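Local coordinates for ParB domain protein nuclease (Sulfolobus solfataricus, PDB 5K5D) that probably takes part in archaeal DNA segregation as a ParB-type protein and may act as a nuclease, at residues Leu113-Phe116 with Gln117-Asp121; Trp204-Lys207 with Tyr208-Asp211; Phe222-Tyr225 with Thr226-Asp230; Asp235-Lys238 with Asp239-Pro242. The protein carries 4 engineered substitutions. All coordinates share one frame; numbering follows the deposited sequence.

How the interactions relate
Following the chain from its N terminus, all four contacts are local turns of sequence that come one after another; none nests in or crosses another. Interaction 1 is a turn of helix 109-128, close to the centre of the chain. Interaction 2, on helix 203-210, packs directly against it, with Ala114 meeting Thr210 and Leu113 meeting Val209. Interaction 3 follows on helix 218-230, its centre about 14 Å from that of interaction 2 and without touching it. Interaction 4, at the end of helix 234-238, joins them: Leu237 reaches Ile224 and Val228 of interaction 3, and Trp204 of interaction 2 lies against Leu237 and Lys238.

Interaction 1. Residues Leu113-Phe116 with Gln117-Asp121; sequences LALF and QKIAD
Leu113 O receives the amide of Gln117 at 2.9 Å, the first of four successive i to i+4 bonds that carry residues 113-120 as uninterrupted alpha-helix, part of helix 109-128. Ala114, Leu115 and Phe116 offer their carbonyls in turn to Lys118, Ile119 and Ala120. The Ile119 N to Leu115 O bond, 2.8 Å long, meets the carbonyl almost end-on, with a C=O...N angle of 162°. The side chains add an apolar pair one turn apart: Leu115 and Ile119 run alongside each other in the same direction, with Leu115 CD1 3.8 Å from Ile119 CG1. Ile119 sets CG1 beside its backbone N (chi1 -63°), bringing that branch back along the helix to its partner, and both residues also touch Met28. Phe116 leaves on another side, where its ring stacks on Trp98 and packs against Leu180, Leu187 and Met195. Gln117, its chain extended, reaches Tyr173 and helix 203-210, while Asp121 forms a salt bridge with Arg199 and a hydrogen bond with Tyr173. Lys118 bends CG back beside its own N, and the CG methylene rests on the preceding turn, 3.2 Å from Ala114 O.

Interaction 2. Residues Trp204-Lys207 with Tyr208-Asp211; sequences WLLK and YVTD
Tyr208 swings its ring back along the helix to the preceding turn: CG stands beside the backbone N (chi1 -78°), and this brings CD1 to 3.4 Å from Trp204 O. The carbonyl oxygen of Leu205 lies at the ring's edge, in its plane. Lys207 presses on the same residue through its backbone, with CB 3.3 Å from Tyr208 N, and on another flank Leu206 CD2 packs 4.0 Å from Val209 CB. Apolar neighbours complete the approach to the ring. Leu205 crosses the tyrosine at about a right angle, with CD2 4.2 Å from Tyr208 CD1, and Tyr208 CE1 comes up to the edge of the indole at Trp204 CE3. These residues belong to the last turns of helix 203-210, whose bonding mixes three- and four-residue steps here. Tyr208 N meets Leu205 O from well above the carbonyl plane, 62° out of it, whereas Thr210 N approaches Leu206 O within that plane at 3.0 Å. The phenol OH continues to Asp246 on helix 242-250, so an alanine in place of Tyr208 would probably leave that carboxylate without its hydroxyl partner and open a gap beside Leu205 and Trp204. Lys207 O accepts Asp211 N at 2.6 Å and a weak bond from Thr210 N, just where Asp211 leaves the helix.

Interaction 3. Residues Phe222-Tyr225 with Thr226-Asp230; sequences FRIY and TRVKD
A CH-pi contact joins Tyr225 and Lys229, one turn apart. Lys229 lays CD over one face of the phenol ring, 3.8 Å from the centroid of Tyr225 and 29° off the ring normal. Its first torsion (chi1 79°) wedges CG between backbone N and carbonyl carbon, from where the chain can cross the ring obliquely. With an alanine at Tyr225, the Lys229 methylenes would probably be left free to turn, and Leu198 and Leu234 would lose an aromatic neighbour. Among the apolar contacts, Phe222 and Thr226 meet at about a right angle, Thr226 CG2 standing 3.5 Å from Phe222 CE2. Ile224 and Val228 form the aliphatic pair, with CG2 of Ile224 4.1 Å from CG2 of Val228, on the side of the helix that faces Leu237. Hydrogen bonds of the alpha-helical i to i+4 pattern hold these residues on helix 218-230, within the Ssol_1539-like second domain; Thr226 N to Phe222 O is 3.1 Å and nearly straight (170°). Thr226 OG1 lies 3.2 Å from both Phe222 O and Arg223 O. Among the charges, Arg227 forms a salt bridge with Asp261 and a hydrogen bond to Ile258 O.

Interaction 4. Residues Asp235-Lys238 with Asp239-Pro242; sequences DKLK and DLAP
Asp239 N closes on Asp235 O at 2.8 Å, an i to i+4 bond at the C-terminal end of helix 234-238, where the chain turns into the linker to helix 242-250. One residue on, Leu240 N comes to Leu237 O at 3.2 Å from 72° above the carbonyl plane, a three-residue step that marks the helix giving way to an extended chain. The Asp239 side chain folds back over the turn: CG sits beside its own backbone N (chi1 -67°), which brings Asp239 CG to 3.1 Å from Asp235 O. The Asp235 and Asp239 carboxylates remain apart, OD1 of Asp235 being 5.2 Å from OD2 of Asp239, and these like charges probably gain from solvent at this exposed end. Lys238 passes Asp239 at a slant, but its NZ stops short of a salt bridge. Beyond this first shell, the buried Leu237 packs between helices: Ile224 and Val228 of helix 218-230, Trp204 of helix 203-210 and Leu248 of helix 242-250 all touch it. Lys238 also leans on Trp204. Leu240 reaches Arg245 and Ile270, joining the linker to helix 264-271 as well, and its CD1 lies 4.2 Å from Leu237 CD1.

Interaction 1. Residues Leu113-Phe116 with Gln117-Asp121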
ATOM      1  N   LEU B 113       0.762   3.172   3.740  1.00 46.70           N
ATOM      2  CA  LEU B 113       1.994   2.611   3.204  1.00 40.27           C
ATOM      3  C   LEU B 113       1.736   1.214   2.648  1.00 34.64           C
ATOM      4  O   LEU B 113       2.243   0.852   1.590  1.00 37.16           O
ATOM      5  CB  LEU B 113       3.066   2.554   4.292  1.00 49.32           C
ATOM      6  CG  LEU B 113       3.995   3.761   4.417  1.00 54.63           C
ATOM      7  CD1 LEU B 113       4.760   3.738   5.741  1.00 51.71           C
ATOM      8  CD2 LEU B 113       4.949   3.811   3.234  1.00 50.27           C
ATOM      9  N   ALA B 114       0.946   0.433   3.372  1.00 34.32           N
ATOM     10  CA  ALA B 114       0.591  -0.908   2.934  1.00 39.50           C
ATOM     11  C   ALA B 114      -0.231  -0.848   1.654  1.00 37.05           C
ATOM     12  O   ALA B 114      -0.071  -1.685   0.768  1.00 37.99           O
ATOM     13  CB  ALA B 114      -0.168  -1.652   4.031  1.00 33.10           C
ATOM     14  N   LEU B 115      -1.107   0.147   1.561  1.00 33.32           N
ATOM     15  CA  LEU B 115      -1.878   0.359   0.344  1.00 35.61           C
ATOM     16  C   LEU B 115      -0.951   0.813  -0.777  1.00 35.95           C
ATOM     17  O   LEU B 115      -1.044   0.341  -1.909  1.00 35.76           O
ATOM     18  CB  LEU B 115      -2.977   1.399   0.572  1.00 30.72           C
ATOM     19  CG  LEU B 115      -3.750   1.888  -0.658  1.00 32.54           C
ATOM     20  CD1 LEU B 115      -4.443   0.743  -1.379  1.00 25.73           C
ATOM     21  CD2 LEU B 115      -4.763   2.952  -0.257  1.00 39.28           C
ATOM     22  N   PHE B 116      -0.050   1.729  -0.441  1.00 39.95           N
ATOM     23  CA  PHE B 116       0.884   2.279  -1.408  1.00 34.13           C
ATOM     24  C   PHE B 116       1.683   1.168  -2.079  1.00 37.23           C
ATOM     25  O   PHE B 116       1.787   1.121  -3.305  1.00 30.91           O
ATOM     26  CB  PHE B 116       1.834   3.263  -0.730  1.00 31.08           C
ATOM     27  CG  PHE B 116       2.371   4.312  -1.653  1.00 41.46           C
ATOM     28  CD1 PHE B 116       1.872   4.438  -2.940  1.00 35.48           C
ATOM     29  CD2 PHE B 116       3.376   5.174  -1.239  1.00 45.55           C
ATOM     30  CE1 PHE B 116       2.361   5.404  -3.796  1.00 38.71           C
ATOM     31  CE2 PHE B 116       3.871   6.146  -2.093  1.00 45.65           C
ATOM     32  CZ  PHE B 116       3.363   6.261  -3.373  1.00 45.47           C
ATOM     33  N   GLN B 117       2.244   0.276  -1.269  1.00 36.10           N
ATOM     34  CA  GLN B 117       2.980  -0.863  -1.801  1.00 40.65           C
ATOM     35  C   GLN B 117       2.093  -1.766  -2.655  1.00 39.22           C
ATOM     36  O   GLN B 117       2.500  -2.196  -3.734  1.00 33.11           O
ATOM     37  CB  GLN B 117       3.629  -1.680  -0.679  1.00 43.03           C
ATOM     38  CG  GLN B 117       4.301  -2.949  -1.175  1.00 45.68           C
ATOM     39  CD  GLN B 117       4.894  -3.779  -0.058  1.00 55.46           C
ATOM     40  OE1 GLN B 117       5.222  -3.264   1.010  1.00 62.74           O
ATOM     41  NE2 GLN B 117       5.031  -5.079  -0.297  1.00 56.50           N
ATOM     42  N   LYS B 118       0.887  -2.058  -2.170  1.00 44.19           N
ATOM     43  CA  LYS B 118      -0.034  -2.920  -2.906  1.00 45.17           C
ATOM     44  C   LYS B 118      -0.288  -2.338  -4.282  1.00 42.76           C
ATOM     45  O   LYS B 118      -0.350  -3.058  -5.275  1.00 43.04           O
ATOM     46  CB  LYS B 118      -1.362  -3.077  -2.169  1.00 46.10           C
ATOM     47  CG  LYS B 118      -1.338  -4.070  -1.032  1.00 45.11           C
ATOM     48  CD  LYS B 118      -2.716  -4.189  -0.415  1.00 50.57           C
ATOM     49  CE  LYS B 118      -2.672  -4.934   0.906  1.00 58.01           C
ATOM     50  NZ  LYS B 118      -4.015  -4.986   1.546  1.00 63.84           N
ATOM     51  N   ILE B 119      -0.427  -1.019  -4.327  1.00 34.50           N
ATOM     52  CA  ILE B 119      -0.640  -0.319  -5.583  1.00 38.02           C
ATOM     53  C   ILE B 119       0.612  -0.365  -6.462  1.00 32.40           C
ATOM     54  O   ILE B 119       0.552  -0.818  -7.603  1.00 33.73           O
ATOM     55  CB  ILE B 119      -1.076   1.143  -5.346  1.00 35.50           C
ATOM     56  CG1 ILE B 119      -2.430   1.183  -4.628  1.00 39.53           C
ATOM     57  CG2 ILE B 119      -1.160   1.898  -6.659  1.00 37.04           C
ATOM     58  CD1 ILE B 119      -3.576   0.567  -5.423  1.00 34.43           C
ATOM     59  N   ALA B 120       1.746   0.079  -5.925  1.00 28.67           N
ATOM     60  CA  ALA B 120       2.977   0.167  -6.713  1.00 36.56           C
ATOM     61  C   ALA B 120       3.397  -1.184  -7.301  1.00 33.45           C
ATOM     62  O   ALA B 120       3.885  -1.254  -8.429  1.00 32.44           O
ATOM     63  CB  ALA B 120       4.104   0.774  -5.886  1.00 46.73           C
ATOM     64  N   ASP B 121       3.201  -2.245  -6.524  1.00 32.85           N
ATOM     65  CA  ASP B 121       3.448  -3.612  -6.974  1.00 33.59           C
ATOM     66  C   ASP B 121       2.574  -3.985  -8.167  1.00 41.85           C
ATOM     67  O   ASP B 121       3.031  -4.675  -9.078  1.00 50.24           O
ATOM     68  CB  ASP B 121       3.189  -4.605  -5.833  1.00 39.35           C
ATOM     69  CG  ASP B 121       4.327  -4.657  -4.824  1.00 45.33           C
ATOM     70  OD1 ASP B 121       5.176  -3.737  -4.811  1.00 49.73           O
ATOM     71  OD2 ASP B 121       4.365  -5.620  -4.034  1.00 51.08           O
TER

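Interaction 2. Residues Trp204-Lys207 with Tyr208-Asp211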
ATOM      1  N   TRP B 204      11.178  -8.693   3.749  1.00 38.98           N
ATOM      2  CA  TRP B 204      10.808  -9.268   5.036  1.00 38.43           C
ATOM      3  C   TRP B 204      10.802  -8.205   6.123  1.00 39.55           C
ATOM      4  O   TRP B 204      10.101  -8.333   7.131  1.00 41.51           O
ATOM      5  CB  TRP B 204      11.800 -10.363   5.423  1.00 37.31           C
ATOM      6  CG  TRP B 204      13.210  -9.852   5.493  1.00 39.43           C
ATOM      7  CD1 TRP B 204      14.096  -9.751   4.461  1.00 37.51           C
ATOM      8  CD2 TRP B 204      13.888  -9.351   6.651  1.00 35.68           C
ATOM      9  NE1 TRP B 204      15.284  -9.228   4.906  1.00 38.26           N
ATOM     10  CE2 TRP B 204      15.180  -8.970   6.250  1.00 38.70           C
ATOM     11  CE3 TRP B 204      13.525  -9.196   7.992  1.00 34.87           C
ATOM     12  CZ2 TRP B 204      16.114  -8.443   7.133  1.00 39.02           C
ATOM     13  CZ3 TRP B 204      14.451  -8.669   8.868  1.00 41.92           C
ATOM     14  CH2 TRP B 204      15.730  -8.300   8.437  1.00 40.17           C
ATOM     15  N   LEU B 205      11.602  -7.165   5.922  1.00 33.10           N
ATOM     16  CA  LEU B 205      11.702  -6.080   6.889  1.00 41.99           C
ATOM     17  C   LEU B 205      10.571  -5.075   6.690  1.00 41.95           C
ATOM     18  O   LEU B 205      10.025  -4.537   7.655  1.00 37.40           O
ATOM     19  CB  LEU B 205      13.065  -5.393   6.775  1.00 42.46           C
ATOM     20  CG  LEU B 205      13.511  -4.436   7.882  1.00 41.48           C
ATOM     21  CD1 LEU B 205      12.880  -3.066   7.707  1.00 44.29           C
ATOM     22  CD2 LEU B 205      13.204  -5.020   9.256  1.00 38.57           C
ATOM     23  N   LEU B 206      10.213  -4.829   5.433  1.00 41.66           N
ATOM     24  CA  LEU B 206       9.124  -3.907   5.126  1.00 42.16           C
ATOM     25  C   LEU B 206       7.804  -4.439   5.678  1.00 37.52           C
ATOM     26  O   LEU B 206       6.974  -3.673   6.166  1.00 34.01           O
ATOM     27  CB  LEU B 206       9.008  -3.688   3.616  1.00 38.88           C
ATOM     28  CG  LEU B 206       8.716  -2.266   3.124  1.00 36.60           C
ATOM     29  CD1 LEU B 206       8.144  -2.304   1.719  1.00 29.95           C
ATOM     30  CD2 LEU B 206       7.772  -1.519   4.058  1.00 36.40           C
ATOM     31  N   LYS B 207       7.627  -5.756   5.607  1.00 36.25           N
ATOM     32  CA  LYS B 207       6.403  -6.404   6.078  1.00 44.51           C
ATOM     33  C   LYS B 207       6.053  -6.027   7.517  1.00 48.45           C
ATOM     34  O   LYS B 207       4.884  -6.052   7.895  1.00 49.52           O
ATOM     35  CB  LYS B 207       6.506  -7.931   5.959  1.00 47.02           C
ATOM     36  CG  LYS B 207       6.270  -8.491   4.560  1.00 53.41           C
ATOM     37  CD  LYS B 207       6.035 -10.000   4.623  1.00 61.01           C
ATOM     38  CE  LYS B 207       5.877 -10.625   3.244  1.00 66.87           C
ATOM     39  NZ  LYS B 207       7.156 -10.618   2.483  1.00 73.45           N
ATOM     40  N   TYR B 208       7.064  -5.696   8.317  1.00 42.89           N
ATOM     41  CA  TYR B 208       6.842  -5.292   9.704  1.00 42.21           C
ATOM     42  C   TYR B 208       6.146  -3.938   9.768  1.00 39.22           C
ATOM     43  O   TYR B 208       5.324  -3.690  10.651  1.00 43.33           O
ATOM     44  CB  TYR B 208       8.162  -5.246  10.480  1.00 41.85           C
ATOM     45  CG  TYR B 208       8.686  -6.600  10.913  1.00 30.25           C
ATOM     46  CD1 TYR B 208       9.806  -7.159  10.315  1.00 28.39           C
ATOM     47  CD2 TYR B 208       8.059  -7.316  11.923  1.00 28.95           C
ATOM     48  CE1 TYR B 208      10.288  -8.392  10.710  1.00 24.37           C
ATOM     49  CE2 TYR B 208       8.532  -8.553  12.325  1.00 28.55           C
ATOM     50  CZ  TYR B 208       9.647  -9.082  11.718  1.00 28.84           C
ATOM     51  OH  TYR B 208      10.121 -10.310  12.116  1.00 33.86           O
ATOM     52  N   VAL B 209       6.485  -3.065   8.826  1.00 36.63           N
ATOM     53  CA  VAL B 209       5.847  -1.758   8.713  1.00 39.59           C
ATOM     54  C   VAL B 209       4.448  -1.893   8.128  1.00 37.56           C
ATOM     55  O   VAL B 209       3.558  -1.089   8.405  1.00 30.59           O
ATOM     56  CB  VAL B 209       6.647  -0.824   7.789  1.00 33.72           C
ATOM     57  CG1 VAL B 209       5.929   0.505   7.635  1.00 29.45           C
ATOM     58  CG2 VAL B 209       8.057  -0.623   8.317  1.00 37.23           C
ATOM     59  N   THR B 210       4.271  -2.919   7.305  1.00 37.23           N
ATOM     60  CA  THR B 210       3.030  -3.132   6.576  1.00 41.86           C
ATOM     61  C   THR B 210       2.040  -3.947   7.394  1.00 45.18           C
ATOM     62  O   THR B 210       0.832  -3.728   7.323  1.00 49.91           O
ATOM     63  CB  THR B 210       3.304  -3.849   5.244  1.00 43.64           C
ATOM     64  OG1 THR B 210       3.898  -2.923   4.329  1.00 42.24           O
ATOM     65  CG2 THR B 210       2.014  -4.384   4.646  1.00 59.64           C
ATOM     66  N   ASP B 211       2.562  -4.882   8.178  1.00 41.12           N
ATOM     67  CA  ASP B 211       1.731  -5.772   8.969  1.00 49.85           C
ATOM     68  C   ASP B 211       0.863  -4.998   9.952  1.00 46.63           C
ATOM     69  O   ASP B 211       1.362  -4.231  10.776  1.00 39.13           O
ATOM     70  CB  ASP B 211       2.595  -6.788   9.712  1.00 56.49           C
ATOM     71  CG  ASP B 211       1.804  -7.987  10.177  1.00 59.30           C
ATOM     72  OD1 ASP B 211       0.575  -7.851  10.343  1.00 64.97           O
ATOM     73  OD2 ASP B 211       2.409  -9.062  10.375  1.00 59.45           O
TER

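Interaction 3. Residues Phe222-Tyr225 with Thr226-Asp230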
ATOM      1  N   PHE B 222      13.853   1.608   8.787  1.00 40.94           N
ATOM      2  CA  PHE B 222      14.964   1.968   7.919  1.00 44.17           C
ATOM      3  C   PHE B 222      16.256   2.191   8.711  1.00 41.49           C
ATOM      4  O   PHE B 222      17.352   1.909   8.224  1.00 34.01           O
ATOM      5  CB  PHE B 222      14.619   3.211   7.098  1.00 47.66           C
ATOM      6  CG  PHE B 222      15.649   3.553   6.066  1.00 42.23           C
ATOM      7  CD1 PHE B 222      15.633   2.940   4.827  1.00 37.80           C
ATOM      8  CD2 PHE B 222      16.639   4.477   6.340  1.00 38.44           C
ATOM      9  CE1 PHE B 222      16.581   3.244   3.880  1.00 45.69           C
ATOM     10  CE2 PHE B 222      17.589   4.787   5.399  1.00 40.50           C
ATOM     11  CZ  PHE B 222      17.561   4.171   4.165  1.00 48.85           C
ATOM     12  N   ARG B 223      16.121   2.702   9.930  1.00 42.34           N
ATOM     13  CA  ARG B 223      17.272   2.843  10.815  1.00 48.61           C
ATOM     14  C   ARG B 223      17.863   1.469  11.098  1.00 47.45           C
ATOM     15  O   ARG B 223      19.084   1.297  11.115  1.00 42.81           O
ATOM     16  CB  ARG B 223      16.875   3.519  12.128  1.00 49.94           C
ATOM     17  CG  ARG B 223      16.671   5.025  12.030  1.00 53.21           C
ATOM     18  CD  ARG B 223      16.314   5.610  13.388  1.00 61.41           C
ATOM     19  NE  ARG B 223      17.360   5.364  14.378  1.00 68.80           N
ATOM     20  CZ  ARG B 223      17.177   5.423  15.694  1.00 71.03           C
ATOM     21  NH1 ARG B 223      15.979   5.713  16.187  1.00 73.75           N
ATOM     22  NH2 ARG B 223      18.188   5.183  16.517  1.00 67.61           N
ATOM     23  N   ILE B 224      16.984   0.495  11.316  1.00 45.65           N
ATOM     24  CA  ILE B 224      17.400  -0.884  11.540  1.00 41.96           C
ATOM     25  C   ILE B 224      18.149  -1.424  10.330  1.00 47.21           C
ATOM     26  O   ILE B 224      19.168  -2.103  10.473  1.00 42.76           O
ATOM     27  CB  ILE B 224      16.194  -1.794  11.823  1.00 36.60           C
ATOM     28  CG1 ILE B 224      15.615  -1.493  13.207  1.00 37.05           C
ATOM     29  CG2 ILE B 224      16.596  -3.256  11.720  1.00 35.30           C
ATOM     30  CD1 ILE B 224      14.402  -2.324  13.559  1.00 38.59           C
ATOM     31  N   TYR B 225      17.636  -1.116   9.140  1.00 46.38           N
ATOM     32  CA  TYR B 225      18.257  -1.560   7.895  1.00 44.44           C
ATOM     33  C   TYR B 225      19.701  -1.082   7.787  1.00 48.97           C
ATOM     34  O   TYR B 225      20.634  -1.886   7.750  1.00 51.03           O
ATOM     35  CB  TYR B 225      17.453  -1.073   6.684  1.00 38.38           C
ATOM     36  CG  TYR B 225      18.143  -1.315   5.365  1.00 38.13           C
ATOM     37  CD1 TYR B 225      18.210  -2.593   4.820  1.00 37.02           C
ATOM     38  CD2 TYR B 225      18.732  -0.270   4.662  1.00 38.13           C
ATOM     39  CE1 TYR B 225      18.846  -2.822   3.607  1.00 36.79           C
ATOM     40  CE2 TYR B 225      19.372  -0.493   3.448  1.00 41.20           C
ATOM     41  CZ  TYR B 225      19.424  -1.770   2.929  1.00 44.22           C
ATOM     42  OH  TYR B 225      20.052  -2.000   1.728  1.00 55.64           O
ATOM     43  N   THR B 226      19.876   0.234   7.727  1.00 49.04           N
ATOM     44  CA  THR B 226      21.198   0.826   7.574  1.00 54.57           C
ATOM     45  C   THR B 226      22.140   0.381   8.692  1.00 56.96           C
ATOM     46  O   THR B 226      23.330   0.161   8.467  1.00 58.62           O
ATOM     47  CB  THR B 226      21.114   2.358   7.533  1.00 58.65           C
ATOM     48  OG1 THR B 226      20.373   2.825   8.667  1.00 68.60           O
ATOM     49  CG2 THR B 226      20.407   2.809   6.263  1.00 54.84           C
ATOM     50  N   ARG B 227      21.594   0.240   9.894  1.00 54.56           N
ATOM     51  CA  ARG B 227      22.365  -0.226  11.040  1.00 51.60           C
ATOM     52  C   ARG B 227      22.896  -1.639  10.810  1.00 55.44           C
ATOM     53  O   ARG B 227      24.106  -1.858  10.749  1.00 54.36           O
ATOM     54  CB  ARG B 227      21.500  -0.182  12.300  1.00 49.06           C
ATOM     55  CG  ARG B 227      22.022  -1.008  13.462  1.00 53.14           C
ATOM     56  CD  ARG B 227      23.315  -0.447  14.015  1.00 58.41           C
ATOM     57  NE  ARG B 227      23.718  -1.131  15.239  1.00 60.80           N
ATOM     58  CZ  ARG B 227      24.778  -0.798  15.966  1.00 64.80           C
ATOM     59  NH1 ARG B 227      25.548   0.213  15.589  1.00 67.48           N
ATOM     60  NH2 ARG B 227      25.069  -1.476  17.068  1.00 65.38           N
ATOM     61  N   VAL B 228      21.981  -2.590  10.665  1.00 58.98           N
ATOM     62  CA  VAL B 228      22.338  -3.997  10.523  1.00 52.96           C
ATOM     63  C   VAL B 228      23.186  -4.284   9.281  1.00 54.53           C
ATOM     64  O   VAL B 228      23.887  -5.295   9.225  1.00 58.77           O
ATOM     65  CB  VAL B 228      21.079  -4.889  10.530  1.00 49.04           C
ATOM     66  CG1 VAL B 228      21.446  -6.324  10.286  1.00 55.25           C
ATOM     67  CG2 VAL B 228      20.358  -4.765  11.862  1.00 49.95           C
ATOM     68  N   LYS B 229      23.141  -3.392   8.296  1.00 53.38           N
ATOM     69  CA  LYS B 229      23.918  -3.592   7.074  1.00 60.19           C
ATOM     70  C   LYS B 229      25.327  -3.024   7.209  1.00 61.96           C
ATOM     71  O   LYS B 229      26.214  -3.350   6.422  1.00 60.62           O
ATOM     72  CB  LYS B 229      23.212  -2.989   5.856  1.00 66.10           C
ATOM     73  CG  LYS B 229      23.370  -1.485   5.715  1.00 78.59           C
ATOM     74  CD  LYS B 229      22.523  -0.953   4.569  1.00 83.80           C
ATOM     75  CE  LYS B 229      22.777   0.529   4.324  1.00 86.18           C
ATOM     76  NZ  LYS B 229      24.137   0.774   3.766  1.00 86.81           N
ATOM     77  N   ASP B 230      25.526  -2.167   8.204  1.00 65.07           N
ATOM     78  CA  ASP B 230      26.859  -1.664   8.506  1.00 67.82           C
ATOM     79  C   ASP B 230      27.612  -2.689   9.343  1.00 68.27           C
ATOM     80  O   ASP B 230      28.814  -2.881   9.179  1.00 71.90           O
ATOM     81  CB  ASP B 230      26.783  -0.324   9.239  1.00 70.13           C
ATOM     82  CG  ASP B 230      26.211   0.785   8.373  1.00 70.98           C
ATOM     83  OD1 ASP B 230      26.148   0.607   7.137  1.00 72.25           O
ATOM     84  OD2 ASP B 230      25.829   1.836   8.929  1.00 67.73           O
TER

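Interaction 4. Residues Asp235-Lys238 with Asp239-Pro242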
ATOM      1  N   ASP B 235      21.866 -10.468   6.806  1.00 38.97           N
ATOM      2  CA  ASP B 235      21.352 -11.819   6.580  1.00 40.20           C
ATOM      3  C   ASP B 235      21.158 -12.621   7.858  1.00 48.42           C
ATOM      4  O   ASP B 235      20.270 -13.473   7.935  1.00 46.36           O
ATOM      5  CB  ASP B 235      22.270 -12.595   5.634  1.00 46.19           C
ATOM      6  CG  ASP B 235      22.190 -12.095   4.206  1.00 49.73           C
ATOM      7  OD1 ASP B 235      21.086 -11.697   3.782  1.00 52.17           O
ATOM      8  OD2 ASP B 235      23.228 -12.100   3.512  1.00 48.29           O
ATOM      9  N   LYS B 236      22.003 -12.369   8.852  1.00 53.95           N
ATOM     10  CA  LYS B 236      21.858 -13.047  10.132  1.00 52.63           C
ATOM     11  C   LYS B 236      20.540 -12.629  10.772  1.00 45.27           C
ATOM     12  O   LYS B 236      19.806 -13.462  11.303  1.00 44.82           O
ATOM     13  CB  LYS B 236      23.040 -12.747  11.054  1.00 51.30           C
ATOM     14  CG  LYS B 236      24.346 -13.380  10.610  1.00 54.58           C
ATOM     15  CD  LYS B 236      25.473 -13.012  11.562  1.00 64.14           C
ATOM     16  CE  LYS B 236      26.781 -13.690  11.192  1.00 71.50           C
ATOM     17  NZ  LYS B 236      27.822 -13.459  12.240  1.00 75.71           N
ATOM     18  N   LEU B 237      20.238 -11.337  10.695  1.00 42.79           N
ATOM     19  CA  LEU B 237      18.978 -10.811  11.214  1.00 42.37           C
ATOM     20  C   LEU B 237      17.795 -11.374  10.442  1.00 42.86           C
ATOM     21  O   LEU B 237      16.812 -11.816  11.030  1.00 39.04           O
ATOM     22  CB  LEU B 237      18.963  -9.285  11.142  1.00 39.30           C
ATOM     23  CG  LEU B 237      17.649  -8.616  11.551  1.00 39.26           C
ATOM     24  CD1 LEU B 237      17.258  -9.002  12.966  1.00 41.31           C
ATOM     25  CD2 LEU B 237      17.743  -7.110  11.410  1.00 37.62           C
ATOM     26  N   LYS B 238      17.896 -11.350   9.116  1.00 47.62           N
ATOM     27  CA  LYS B 238      16.828 -11.843   8.253  1.00 45.22           C
ATOM     28  C   LYS B 238      16.573 -13.330   8.477  1.00 46.57           C
ATOM     29  O   LYS B 238      15.429 -13.781   8.452  1.00 43.37           O
ATOM     30  CB  LYS B 238      17.180 -11.596   6.785  1.00 44.89           C
ATOM     31  CG  LYS B 238      16.305 -12.348   5.792  1.00 43.15           C
ATOM     32  CD  LYS B 238      16.915 -12.318   4.389  1.00 46.90           C
ATOM     33  CE  LYS B 238      16.070 -13.110   3.398  1.00 47.16           C
ATOM     34  NZ  LYS B 238      16.805 -13.398   2.135  1.00 45.07           N
ATOM     35  N   ASP B 239      17.646 -14.087   8.691  1.00 44.60           N
ATOM     36  CA  ASP B 239      17.546 -15.536   8.833  1.00 41.11           C
ATOM     37  C   ASP B 239      17.257 -15.946  10.270  1.00 43.55           C
ATOM     38  O   ASP B 239      17.113 -17.129  10.572  1.00 41.20           O
ATOM     39  CB  ASP B 239      18.822 -16.214   8.333  1.00 43.21           C
ATOM     40  CG  ASP B 239      19.008 -16.068   6.839  1.00 53.69           C
ATOM     41  OD1 ASP B 239      17.992 -15.901   6.131  1.00 53.73           O
ATOM     42  OD2 ASP B 239      20.169 -16.120   6.372  1.00 59.97           O
ATOM     43  N   LEU B 240      17.179 -14.959  11.154  1.00 47.97           N
ATOM     44  CA  LEU B 240      16.848 -15.211  12.546  1.00 53.81           C
ATOM     45  C   LEU B 240      15.495 -15.902  12.620  1.00 53.77           C
ATOM     46  O   LEU B 240      14.647 -15.699  11.756  1.00 56.08           O
ATOM     47  CB  LEU B 240      16.799 -13.898  13.326  1.00 54.03           C
ATOM     48  CG  LEU B 240      17.708 -13.765  14.548  1.00 53.02           C
ATOM     49  CD1 LEU B 240      17.352 -12.507  15.327  1.00 51.62           C
ATOM     50  CD2 LEU B 240      17.600 -14.995  15.435  1.00 53.22           C
ATOM     51  N   ALA B 241      15.294 -16.718  13.650  1.00 52.29           N
ATOM     52  CA  ALA B 241      14.007 -17.364  13.862  1.00 51.55           C
ATOM     53  C   ALA B 241      12.984 -16.331  14.319  1.00 47.52           C
ATOM     54  O   ALA B 241      13.303 -15.448  15.111  1.00 49.90           O
ATOM     55  CB  ALA B 241      14.133 -18.479  14.887  1.00 52.15           C
ATOM     56  N   PRO B 242      11.749 -16.438  13.814  1.00 47.93           N
ATOM     57  CA  PRO B 242      10.691 -15.481  14.153  1.00 44.62           C
ATOM     58  C   PRO B 242      10.585 -15.239  15.655  1.00 41.22           C
ATOM     59  O   PRO B 242      10.356 -14.104  16.079  1.00 45.45           O
ATOM     60  CB  PRO B 242       9.415 -16.154  13.619  1.00 46.37           C
ATOM     61  CG  PRO B 242       9.811 -17.564  13.268  1.00 47.44           C
ATOM     62  CD  PRO B 242      11.261 -17.509  12.931  1.00 47.54           C
TER